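Long-range contact in MAU2 chromatid cohesion factor homolog (Saccharomyces cerevisiae, PDB 4XDN), which pairs with SCC2 in the complex that is required for cohesin to associate with chromosomes, and so serves sister chromatid cohesion: residues Arg537-Ser542 with Phe556-Ala561. Numbering follows the deposited sequence.
Sequences REFYSS and FKLKKA. With SO4 (sulfate ion), chain F.
The connection between two successive helices, 526-543 and 562-575, folds back on the last turns of the first helix, and F556 supplies the largest share of the contact, touching E538 and F539. The two phenyl groups form a T-shaped (edge-to-face) pair: the edge of F556 points at the face of F539, centroids 5.3 Å apart and planes at 85°. F556 CD1 lies 3.8 Å from F539 CE1, over the rim of the F539 ring rather than its middle. One face of F556 is taken by E538, whose CB sits over the ring centre, 3.8 Å from the centroid, in a CH-pi contact. Beyond CG the glutamate chain runs extended, chi2 178°, with CD 3.4 Å from F556 CZ. A long residue suits this half-exposed place, offering CB to the ring face while the carboxylate, tilted 45° to the ring, hangs above and beyond its CZ end. S542, small enough for the loop backbone to pass close by, sets its CB 3.8 Å from F556 CB. L558 brings CD2 obliquely to F539 CD1, and both residues also pack on helix 499-513, so buried apolar groups meet there. N543, which follows S542, ties the loop to the helix end, bonding the backbone of F556 and L558 as well as F539 O. Farther along, a sulfate, probably from the crystallisation liquor, accepts a nearly straight bond from K560 N to O4 (2.9 Å) and another from K559 NZ to O2 (3.1 Å); N335 also binds it. K560 centres an inverse gamma turn, and A561 then takes the N-cap position of helix 562-575. Such a returning linker, held by an edge-to-face aromatic pair, a CH-pi contact and the amide of N543, joins consecutive helices of this helical protein of the cohesin loading factor family.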
loop_
_atom_site.group_PDB
_atom_site.type_symbol
_atom_site.label_atom_id
_atom_site.label_comp_id
_atom_site.label_asym_id
_atom_site.label_seq_id
_atom_site.Cartn_x
_atom_site.Cartn_y
_atom_site.Cartn_z
ATOM N N ARG A 537 25.148 -11.790 -19.231
ATOM C CA ARG A 537 25.165 -13.163 -19.713
ATOM C C ARG A 537 24.068 -13.989 -19.051
ATOM O O ARG A 537 23.454 -14.846 -19.684
ATOM C CB ARG A 537 26.532 -13.798 -19.455
ATOM C CG ARG A 537 26.862 -14.952 -20.384
ATOM C CD ARG A 537 28.241 -15.519 -20.093
ATOM N NE ARG A 537 29.286 -14.498 -20.161
ATOM C CZ ARG A 537 29.928 -14.142 -21.270
ATOM N NH1 ARG A 537 29.645 -14.718 -22.433
ATOM N NH2 ARG A 537 30.862 -13.202 -21.216
ATOM N N GLU A 538 23.821 -13.716 -17.774
ATOM C CA GLU A 538 22.787 -14.419 -17.028
ATOM C C GLU A 538 21.393 -14.060 -17.536
ATOM O O GLU A 538 20.562 -14.941 -17.756
ATOM C CB GLU A 538 22.902 -14.101 -15.535
ATOM C CG GLU A 538 24.171 -14.639 -14.890
ATOM C CD GLU A 538 24.292 -14.266 -13.423
ATOM O OE1 GLU A 538 24.077 -13.083 -13.085
ATOM O OE2 GLU A 538 24.604 -15.158 -12.607
ATOM N N PHE A 539 21.141 -12.768 -17.726
ATOM C CA PHE A 539 19.837 -12.308 -18.193
ATOM C C PHE A 539 19.589 -12.682 -19.648
ATOM O O PHE A 539 18.473 -13.041 -20.022
ATOM C CB PHE A 539 19.706 -10.791 -18.026
ATOM C CG PHE A 539 19.464 -10.358 -16.609
ATOM C CD1 PHE A 539 18.266 -10.653 -15.980
ATOM C CD2 PHE A 539 20.429 -9.656 -15.908
ATOM C CE1 PHE A 539 18.037 -10.260 -14.674
ATOM C CE2 PHE A 539 20.206 -9.258 -14.602
ATOM C CZ PHE A 539 19.008 -9.560 -13.986
ATOM N N TYR A 540 20.630 -12.601 -20.470
ATOM C CA TYR A 540 20.484 -12.855 -21.896
ATOM C C TYR A 540 20.284 -14.338 -22.199
ATOM O O TYR A 540 19.455 -14.698 -23.035
ATOM C CB TYR A 540 21.701 -12.337 -22.661
ATOM C CG TYR A 540 21.666 -12.700 -24.123
ATOM C CD1 TYR A 540 20.708 -12.158 -24.965
ATOM C CD2 TYR A 540 22.584 -13.593 -24.660
ATOM C CE1 TYR A 540 20.665 -12.489 -26.302
ATOM C CE2 TYR A 540 22.550 -13.930 -25.996
ATOM C CZ TYR A 540 21.588 -13.374 -26.812
ATOM O OH TYR A 540 21.544 -13.701 -28.145
ATOM N N SER A 541 21.041 -15.196 -21.523
ATOM C CA SER A 541 20.942 -16.634 -21.753
ATOM C C SER A 541 19.595 -17.168 -21.274
ATOM O O SER A 541 19.168 -18.250 -21.678
ATOM C CB SER A 541 22.079 -17.375 -21.047
ATOM O OG SER A 541 21.916 -17.341 -19.640
ATOM N N SER A 542 18.931 -16.401 -20.416
ATOM C CA SER A 542 17.651 -16.804 -19.849
ATOM C C SER A 542 16.467 -16.196 -20.601
ATOM O O SER A 542 15.342 -16.681 -20.481
ATOM C CB SER A 542 17.583 -16.408 -18.374
ATOM O OG SER A 542 16.339 -16.773 -17.803
ATOM N N PHE A 556 15.912 -15.357 -13.277
ATOM C CA PHE A 556 16.459 -14.388 -14.227
ATOM C C PHE A 556 15.432 -14.127 -15.323
ATOM O O PHE A 556 15.646 -13.296 -16.207
ATOM C CB PHE A 556 17.772 -14.880 -14.849
ATOM C CG PHE A 556 18.955 -14.792 -13.930
ATOM C CD1 PHE A 556 19.413 -13.561 -13.491
ATOM C CD2 PHE A 556 19.618 -15.935 -13.519
ATOM C CE1 PHE A 556 20.503 -13.474 -12.645
ATOM C CE2 PHE A 556 20.710 -15.853 -12.674
ATOM C CZ PHE A 556 21.153 -14.620 -12.237
ATOM N N LYS A 557 14.315 -14.849 -15.257
ATOM C CA LYS A 557 13.278 -14.759 -16.272
ATOM C C LYS A 557 12.599 -13.399 -16.223
ATOM O O LYS A 557 12.110 -12.973 -15.178
ATOM C CB LYS A 557 12.247 -15.872 -16.078
ATOM C CG LYS A 557 11.386 -16.152 -17.303
ATOM C CD LYS A 557 10.292 -17.161 -16.981
ATOM C CE LYS A 557 9.664 -17.736 -18.240
ATOM N NZ LYS A 557 8.682 -18.811 -17.917
ATOM N N LEU A 558 12.585 -12.717 -17.363
ATOM C CA LEU A 558 11.932 -11.422 -17.478
ATOM C C LEU A 558 10.532 -11.578 -18.043
ATOM O O LEU A 558 10.320 -12.332 -18.994
ATOM C CB LEU A 558 12.749 -10.486 -18.371
ATOM C CG LEU A 558 14.149 -10.129 -17.871
ATOM C CD1 LEU A 558 14.890 -9.322 -18.917
ATOM C CD2 LEU A 558 14.066 -9.364 -16.559
ATOM N N LYS A 559 9.575 -10.868 -17.453
ATOM C CA LYS A 559 8.257 -10.752 -18.053
ATOM C C LYS A 559 8.412 -10.132 -19.434
ATOM O O LYS A 559 9.402 -9.452 -19.708
ATOM C CB LYS A 559 7.327 -9.905 -17.187
ATOM C CG LYS A 559 6.584 -10.690 -16.116
ATOM C CD LYS A 559 5.548 -9.829 -15.408
ATOM C CE LYS A 559 4.361 -9.507 -16.310
ATOM N NZ LYS A 559 3.397 -10.641 -16.436
ATOM N N LYS A 560 7.438 -10.362 -20.307
ATOM C CA LYS A 560 7.545 -9.916 -21.691
ATOM C C LYS A 560 7.347 -8.407 -21.816
ATOM O O LYS A 560 6.487 -7.944 -22.564
ATOM C CB LYS A 560 6.532 -10.656 -22.565
ATOM C CG LYS A 560 6.659 -12.176 -22.490
ATOM C CD LYS A 560 5.582 -12.893 -23.296
ATOM C CE LYS A 560 4.179 -12.488 -22.858
ATOM N NZ LYS A 560 3.186 -13.583 -23.047
ATOM N N ALA A 561 8.142 -7.645 -21.073
ATOM C CA ALA A 561 8.211 -6.206 -21.264
ATOM C C ALA A 561 8.896 -5.951 -22.596
ATOM O O ALA A 561 10.071 -6.277 -22.761
ATOM C CB ALA A 561 8.966 -5.545 -20.129
HETATM S S SO4 F . 4.985 -13.101 -19.044
HETATM O O1 SO4 F . 4.237 -13.869 -20.033
HETATM O O2 SO4 F . 4.340 -13.235 -17.741
HETATM O O3 SO4 F . 6.351 -13.610 -18.965
HETATM O O4 SO4 F . 5.019 -11.694 -19.432
#